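Local coordinates for protein catalase (Corynebacterium glutamicum, PDB 4B7H) that breaks hydrogen peroxide down to water and oxygen at a haem iron, a reaction inhibited by nitric oxide, and also binds NADPH, at residues His188-Leu193 with Tyr492-Asn497. Residues are numbered along the deposited sequence; the frame is centred on the assembly and turned at random.
With NDP (NADPH dihydro-nicotinamide-adenine-dinucleotide phosphate), chain H.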
loop_
_atom_site.group_PDB
_atom_site.type_symbol
_atom_site.label_atom_id
_atom_site.label_comp_id
_atom_site.label_asym_id
_atom_site.label_seq_id
_atom_site.Cartn_x
_atom_site.Cartn_y
_atom_site.Cartn_z
ATOM N N HIS A 188 -31.179 20.976 -11.748
ATOM C CA HIS A 188 -30.823 21.083 -13.159
ATOM C C HIS A 188 -30.312 19.755 -13.700
ATOM O O HIS A 188 -30.836 19.232 -14.694
ATOM C CB HIS A 188 -29.792 22.190 -13.403
ATOM C CG HIS A 188 -29.679 22.588 -14.841
ATOM N ND1 HIS A 188 -28.844 23.594 -15.273
ATOM C CD2 HIS A 188 -30.298 22.114 -15.948
ATOM C CE1 HIS A 188 -28.955 23.724 -16.585
ATOM N NE2 HIS A 188 -29.838 22.841 -17.018
ATOM N N GLN A 189 -29.314 19.187 -13.035
ATOM C CA GLN A 189 -28.729 17.955 -13.539
ATOM C C GLN A 189 -29.658 16.751 -13.392
ATOM O O GLN A 189 -29.654 15.859 -14.245
ATOM C CB GLN A 189 -27.373 17.669 -12.892
ATOM C CG GLN A 189 -26.781 16.340 -13.331
ATOM C CD GLN A 189 -26.583 16.249 -14.833
ATOM O OE1 GLN A 189 -26.387 17.258 -15.507
ATOM N NE2 GLN A 189 -26.607 15.029 -15.364
ATOM N N VAL A 190 -30.467 16.716 -12.334
ATOM C CA VAL A 190 -31.393 15.598 -12.190
ATOM C C VAL A 190 -32.427 15.601 -13.324
ATOM O O VAL A 190 -32.787 14.540 -13.845
ATOM C CB VAL A 190 -32.049 15.555 -10.796
ATOM C CG1 VAL A 190 -33.075 14.445 -10.724
ATOM C CG2 VAL A 190 -30.980 15.344 -9.728
ATOM N N THR A 191 -32.859 16.785 -13.754
ATOM C CA THR A 191 -33.781 16.875 -14.885
ATOM C C THR A 191 -33.123 16.339 -16.164
ATOM O O THR A 191 -33.743 15.600 -16.934
ATOM C CB THR A 191 -34.268 18.319 -15.068
ATOM O OG1 THR A 191 -34.907 18.753 -13.864
ATOM C CG2 THR A 191 -35.260 18.419 -16.218
ATOM N N TYR A 192 -31.856 16.687 -16.371
ATOM C CA TYR A 192 -31.098 16.176 -17.512
ATOM C C TYR A 192 -30.928 14.652 -17.425
ATOM O O TYR A 192 -31.126 13.930 -18.409
ATOM C CB TYR A 192 -29.745 16.885 -17.547
ATOM C CG TYR A 192 -28.887 16.714 -18.780
ATOM C CD1 TYR A 192 -28.081 15.591 -18.943
ATOM C CD2 TYR A 192 -28.823 17.716 -19.748
ATOM C CE1 TYR A 192 -27.264 15.449 -20.060
ATOM C CE2 TYR A 192 -28.003 17.584 -20.868
ATOM C CZ TYR A 192 -27.230 16.447 -21.014
ATOM O OH TYR A 192 -26.415 16.331 -22.120
ATOM N N LEU A 193 -30.563 14.175 -16.236
ATOM C CA LEU A 193 -30.325 12.753 -15.982
ATOM C C LEU A 193 -31.580 11.898 -16.184
ATOM O O LEU A 193 -31.515 10.767 -16.685
ATOM C CB LEU A 193 -29.809 12.563 -14.552
ATOM C CG LEU A 193 -29.704 11.127 -14.032
ATOM C CD1 LEU A 193 -28.632 10.323 -14.776
ATOM C CD2 LEU A 193 -29.460 11.121 -12.525
ATOM N N TYR A 492 -42.404 15.322 -4.600
ATOM C CA TYR A 492 -43.489 16.036 -5.265
ATOM C C TYR A 492 -43.170 17.533 -5.365
ATOM O O TYR A 492 -43.356 18.146 -6.421
ATOM C CB TYR A 492 -44.820 15.846 -4.524
ATOM C CG TYR A 492 -45.327 14.418 -4.410
ATOM C CD1 TYR A 492 -44.991 13.447 -5.350
ATOM C CD2 TYR A 492 -46.148 14.042 -3.348
ATOM C CE1 TYR A 492 -45.462 12.146 -5.231
ATOM C CE2 TYR A 492 -46.625 12.754 -3.227
ATOM C CZ TYR A 492 -46.278 11.808 -4.168
ATOM O OH TYR A 492 -46.754 10.521 -4.036
ATOM N N ASP A 493 -42.712 18.115 -4.258
ATOM C CA ASP A 493 -42.415 19.544 -4.204
ATOM C C ASP A 493 -41.263 19.912 -5.128
ATOM O O ASP A 493 -41.298 20.932 -5.812
ATOM C CB ASP A 493 -42.043 19.956 -2.779
ATOM C CG ASP A 493 -43.223 19.965 -1.835
ATOM O OD1 ASP A 493 -44.389 19.917 -2.291
ATOM O OD2 ASP A 493 -42.968 20.040 -0.615
ATOM N N TYR A 494 -40.232 19.072 -5.127
ATOM C CA TYR A 494 -39.044 19.277 -5.941
ATOM C C TYR A 494 -39.434 19.382 -7.412
ATOM O O TYR A 494 -39.046 20.329 -8.098
ATOM C CB TYR A 494 -38.133 18.090 -5.690
ATOM C CG TYR A 494 -36.793 17.991 -6.383
ATOM C CD1 TYR A 494 -35.643 18.531 -5.807
ATOM C CD2 TYR A 494 -36.654 17.248 -7.549
ATOM C CE1 TYR A 494 -34.394 18.357 -6.403
ATOM C CE2 TYR A 494 -35.418 17.069 -8.145
ATOM C CZ TYR A 494 -34.298 17.628 -7.578
ATOM O OH TYR A 494 -33.083 17.422 -8.178
ATOM N N TRP A 495 -40.224 18.432 -7.901
ATOM C CA TRP A 495 -40.623 18.474 -9.304
ATOM C C TRP A 495 -41.596 19.606 -9.616
ATOM O O TRP A 495 -41.511 20.215 -10.680
ATOM C CB TRP A 495 -41.111 17.102 -9.791
ATOM C CG TRP A 495 -39.948 16.166 -9.834
ATOM C CD1 TRP A 495 -39.715 15.086 -9.019
ATOM C CD2 TRP A 495 -38.805 16.280 -10.688
ATOM N NE1 TRP A 495 -38.504 14.511 -9.337
ATOM C CE2 TRP A 495 -37.927 15.223 -10.356
ATOM C CE3 TRP A 495 -38.443 17.167 -11.712
ATOM C CZ2 TRP A 495 -36.715 15.031 -11.013
ATOM C CZ3 TRP A 495 -37.242 16.976 -12.362
ATOM C CH2 TRP A 495 -36.386 15.919 -12.007
ATOM N N ASN A 496 -42.484 19.920 -8.679
ATOM C CA ASN A 496 -43.358 21.081 -8.852
ATOM C C ASN A 496 -42.550 22.362 -9.003
ATOM O O ASN A 496 -42.914 23.241 -9.785
ATOM C CB ASN A 496 -44.328 21.226 -7.678
ATOM C CG ASN A 496 -45.458 20.224 -7.729
ATOM O OD1 ASN A 496 -45.748 19.645 -8.782
ATOM N ND2 ASN A 496 -46.114 20.016 -6.594
ATOM N N ASN A 497 -41.444 22.459 -8.262
ATOM C CA ASN A 497 -40.586 23.639 -8.328
ATOM C C ASN A 497 -39.879 23.771 -9.671
ATOM O O ASN A 497 -39.620 24.880 -10.126
ATOM C CB ASN A 497 -39.559 23.645 -7.193
ATOM C CG ASN A 497 -40.166 23.987 -5.840
ATOM O OD1 ASN A 497 -39.595 23.667 -4.796
ATOM N ND2 ASN A 497 -41.320 24.635 -5.851
HETATM P PA NDP H . -30.807 26.205 -26.796
HETATM O O1A NDP H . -32.092 25.965 -27.499
HETATM O O2A NDP H . -29.872 27.063 -27.577
HETATM O O5B NDP H . -30.128 24.785 -26.499
HETATM C C5B NDP H . -30.881 23.742 -25.928
HETATM C C4B NDP H . -29.924 22.578 -25.729
HETATM O O4B NDP H . -30.624 21.502 -25.118
HETATM C C3B NDP H . -29.367 22.084 -27.064
HETATM O O3B NDP H . -27.980 21.829 -26.941
HETATM C C2B NDP H . -30.161 20.811 -27.292
HETATM O O2B NDP H . -29.547 19.853 -28.133
HETATM C C1B NDP H . -30.340 20.339 -25.856
HETATM N N9A NDP H . -31.330 19.252 -25.717
HETATM C C8A NDP H . -32.259 18.843 -26.642
HETATM N N7A NDP H . -32.951 17.799 -26.132
HETATM C C5A NDP H . -32.473 17.529 -24.892
HETATM C C6A NDP H . -32.818 16.573 -23.939
HETATM N N6A NDP H . -33.533 15.504 -24.291
HETATM N N1A NDP H . -32.146 16.552 -22.738
HETATM C C2A NDP H . -31.135 17.458 -22.486
HETATM N N3A NDP H . -30.795 18.400 -23.436
HETATM C C4A NDP H . -31.454 18.435 -24.621
HETATM O O3 NDP H . -31.141 26.830 -25.339
HETATM P PN NDP H . -30.041 27.245 -24.229
HETATM O O1N NDP H . -28.661 26.988 -24.728
HETATM O O2N NDP H . -30.432 28.590 -23.745
HETATM O O5D NDP H . -30.336 26.215 -23.027
HETATM C C5D NDP H . -31.668 25.893 -22.677
HETATM C C4D NDP H . -31.670 24.670 -21.783
HETATM O O4D NDP H . -31.137 23.578 -22.506
HETATM C C3D NDP H . -30.775 24.868 -20.569
HETATM O O3D NDP H . -31.505 25.379 -19.464
HETATM C C2D NDP H . -30.216 23.476 -20.330
HETATM O O2D NDP H . -31.041 22.789 -19.430
HETATM C C1D NDP H . -30.317 22.765 -21.676
HETATM N N1N NDP H . -28.988 22.575 -22.298
HETATM C C2N NDP H . -28.129 23.634 -22.351
HETATM C C3N NDP H . -26.870 23.537 -22.921
HETATM C C7N NDP H . -25.998 24.751 -22.912
HETATM O O7N NDP H . -24.612 24.577 -22.878
HETATM N N7N NDP H . -26.545 25.963 -22.912
HETATM C C4N NDP H . -26.357 22.250 -23.531
HETATM C C5N NDP H . -27.377 21.153 -23.421
HETATM C C6N NDP H . -28.619 21.359 -22.819
HETATM P P2B NDP H . -29.891 19.800 -29.711
HETATM O O1X NDP H . -31.393 19.660 -29.855
HETATM O O2X NDP H . -29.395 21.081 -30.345
HETATM O O3X NDP H . -29.163 18.596 -30.281
#
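Val-190 meets both aromatic side chains that helix 487-498 sends across, Tyr-494 and Trp-495. Its CB already lies 3.4 Å from Tyr-494 OH. From there the two methyls part: CG2 touches the same OH at 3.3 Å, while CG1, anti to the backbone N (chi1 176°), reaches the indole, 3.7 Å from Trp-495 CZ2, and also comes near the edge of the Tyr-494 ring. Although that phenol oxygen rests on carbon here, it is hydrogen-bonded to Ser-186 OG, just before the helix of Val-190. One residue on, Thr-191 OG1 sits at the edge of the indole, near its plane, 3.3 Å from Trp-495 CZ3; the Thr-191 hydroxyl is hydrogen-bonded back to Ala-187 O. Tyr-494 CD2 lies over one face of the Trp-495 indole, offset toward its rim. The far side of helix 187-194 serves the cofactor: His-188 NE2 is hydrogen-bonded to NADPH O2D at 2.7 Å. The axes of 188-193 and 492-497 cross almost perpendicularly, 11.6 Å apart at their closest, where the catalase core joins the C-terminal helical region, with helix 173-182 packing on Val-190 and Tyr-494, helix 454-463 on Thr-191, and helix 500-514 on Trp-495.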